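Local structure of uncharacterized protein YfeY (Escherichia coli, 2QZB) at residues I89-G94 with I133-S138. The protein is of unknown function but belongs to the DUF1131 family and, carrying a signal sequence with a lipoprotein motif, is probably an envelope lipoprotein. Residues are numbered along the deposited sequence; the frame is centred on the assembly and turned at random.
Sequences IPADTG and ISYQFS
Y135 reaches from strand 133-138 to the loop at 89-94 and meets T93 through its hydroxyl. The side chains of Y135 and T93 approach from opposite directions. Their oxygens, T93 OG1 and Y135 OH, lie 2.5 Å apart, a very short hydrogen bond in which either hydroxyl could be the donor. OG1 sits near the plane of the ring, at its edge. The T93 hydroxyl lies between its own backbone N and carbonyl carbon (chi1 62°), which places it to meet the phenol and also to bond V95 N. The methyl T93 CG2 is 3.3 Å from Y135 OH, so the phenol oxygen meets both branches of the threonine.

The apolar part is small. A91 points its methyl at the same ring edge, with CB 4.1 Å from Y135 CE1. A phenylalanine in place of Y135 would probably keep the touch on A91 but leave the T93 hydroxyl without its bond across the contact.

I133, two residues before Y135 and pointing to the same side of the strand, extends its chain to the turn. Its CD1 lies 4.3 Å from the carboxylate oxygen D92 OD1, a loose contact of a methyl with a polar atom.

The loop has its own backbone bond, from G94 N to A91 O at 2.9 Å. It closes a type I beta turn over A91 to G94, with T93 at the third position. G94 has a positive phi (93°), where a side chain would strike the preceding carbonyl oxygen. Backbone hydrogen bonds between V16 and both P90 and D92 tie the loop to strand 16-17. The contact is buried overall and joins a type I beta turn, in the connection between strand 81-84 and helix 101-104, to an inner strand of the antiparallel sheet.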
loop_
_atom_site.group_PDB
_atom_site.type_symbol
_atom_site.label_atom_id
_atom_site.label_comp_id
_atom_site.label_asym_id
_atom_site.label_seq_id
_atom_site.Cartn_x
_atom_site.Cartn_y
_atom_site.Cartn_z
ATOM N N ILE A 89 8.009 4.460 -6.277
ATOM C CA ILE A 89 8.505 3.896 -5.011
ATOM C C ILE A 89 8.302 2.391 -5.056
ATOM O O ILE A 89 7.171 1.934 -4.949
ATOM C CB ILE A 89 7.723 4.510 -3.804
ATOM C CG1 ILE A 89 7.860 6.042 -3.848
ATOM C CG2 ILE A 89 8.168 3.886 -2.442
ATOM C CD1 ILE A 89 7.077 6.747 -2.807
ATOM N N PRO A 90 9.387 1.618 -5.192
ATOM C CA PRO A 90 9.215 0.173 -5.184
ATOM C C PRO A 90 9.307 -0.381 -3.753
ATOM O O PRO A 90 9.707 0.329 -2.840
ATOM C CB PRO A 90 10.400 -0.311 -6.042
ATOM C CG PRO A 90 11.559 0.728 -5.667
ATOM C CD PRO A 90 10.812 2.015 -5.267
ATOM N N ALA A 91 8.898 -1.630 -3.565
ATOM C CA ALA A 91 9.190 -2.368 -2.358
ATOM C C ALA A 91 10.636 -2.857 -2.433
ATOM O O ALA A 91 11.165 -3.052 -3.516
ATOM C CB ALA A 91 8.222 -3.550 -2.217
ATOM N N ASP A 92 11.283 -3.078 -1.300
ATOM C CA ASP A 92 12.663 -3.538 -1.351
ATOM C C ASP A 92 12.713 -5.055 -1.683
ATOM O O ASP A 92 13.777 -5.619 -1.895
ATOM C CB ASP A 92 13.430 -3.152 -0.082
ATOM C CG ASP A 92 12.992 -3.933 1.117
ATOM O OD1 ASP A 92 12.084 -4.773 0.990
ATOM O OD2 ASP A 92 13.566 -3.726 2.199
ATOM N N THR A 93 11.533 -5.681 -1.758
ATOM C CA THR A 93 11.368 -6.999 -2.352
ATOM C C THR A 93 11.529 -6.954 -3.861
ATOM O O THR A 93 11.534 -8.014 -4.496
ATOM C CB THR A 93 9.953 -7.501 -2.144
ATOM O OG1 THR A 93 9.051 -6.593 -2.807
ATOM C CG2 THR A 93 9.627 -7.612 -0.628
ATOM N N GLY A 94 11.619 -5.746 -4.429
ATOM C CA GLY A 94 11.723 -5.548 -5.884
ATOM C C GLY A 94 10.373 -5.341 -6.581
ATOM O O GLY A 94 10.299 -5.087 -7.787
ATOM N N ILE A 133 4.794 -6.001 4.803
ATOM C CA ILE A 133 4.442 -5.573 3.424
ATOM C C ILE A 133 3.424 -6.496 2.747
ATOM O O ILE A 133 3.522 -7.747 2.852
ATOM C CB ILE A 133 5.733 -5.404 2.552
ATOM C CG1 ILE A 133 6.714 -4.444 3.220
ATOM C CG2 ILE A 133 5.419 -4.946 1.098
ATOM C CD1 ILE A 133 8.136 -4.501 2.580
ATOM N N SER A 134 2.438 -5.870 2.082
ATOM C CA SER A 134 1.415 -6.527 1.291
ATOM C C SER A 134 1.336 -5.786 -0.038
ATOM O O SER A 134 1.760 -4.638 -0.116
ATOM C CB SER A 134 0.049 -6.403 1.966
ATOM O OG SER A 134 0.045 -7.030 3.241
ATOM N N TYR A 135 0.773 -6.438 -1.053
ATOM C CA TYR A 135 0.563 -5.836 -2.368
ATOM C C TYR A 135 -0.917 -5.959 -2.654
ATOM O O TYR A 135 -1.517 -7.011 -2.385
ATOM C CB TYR A 135 1.360 -6.590 -3.458
ATOM C CG TYR A 135 2.820 -6.863 -3.136
ATOM C CD1 TYR A 135 3.699 -5.828 -2.847
ATOM C CD2 TYR A 135 3.325 -8.166 -3.141
ATOM C CE1 TYR A 135 5.022 -6.075 -2.527
ATOM C CE2 TYR A 135 4.663 -8.418 -2.857
ATOM C CZ TYR A 135 5.499 -7.379 -2.559
ATOM O OH TYR A 135 6.832 -7.611 -2.298
ATOM N N GLN A 136 -1.535 -4.917 -3.176
ATOM C CA GLN A 136 -2.865 -5.104 -3.755
ATOM C C GLN A 136 -2.737 -5.215 -5.259
ATOM O O GLN A 136 -1.840 -4.599 -5.869
ATOM C CB GLN A 136 -3.853 -3.981 -3.381
ATOM C CG GLN A 136 -4.132 -3.851 -1.881
ATOM C CD GLN A 136 -5.352 -2.954 -1.555
ATOM O OE1 GLN A 136 -5.900 -2.266 -2.432
ATOM N NE2 GLN A 136 -5.773 -2.971 -0.285
ATOM N N PHE A 137 -3.634 -5.999 -5.862
ATOM C CA PHE A 137 -3.593 -6.263 -7.304
ATOM C C PHE A 137 -4.896 -5.788 -7.896
ATOM O O PHE A 137 -5.923 -5.830 -7.224
ATOM C CB PHE A 137 -3.400 -7.774 -7.578
ATOM C CG PHE A 137 -2.006 -8.251 -7.289
ATOM C CD1 PHE A 137 -1.646 -8.659 -6.000
ATOM C CD2 PHE A 137 -1.049 -8.241 -8.272
ATOM C CE1 PHE A 137 -0.356 -9.061 -5.722
ATOM C CE2 PHE A 137 0.227 -8.649 -8.006
ATOM C CZ PHE A 137 0.587 -9.039 -6.723
ATOM N N SER A 138 -4.872 -5.324 -9.142
ATOM C CA SER A 138 -6.143 -5.112 -9.849
ATOM C C SER A 138 -6.048 -5.532 -11.296
ATOM O O SER A 138 -4.940 -5.668 -11.841
ATOM C CB SER A 138 -6.713 -3.697 -9.691
ATOM O OG SER A 138 -5.730 -2.697 -9.653
#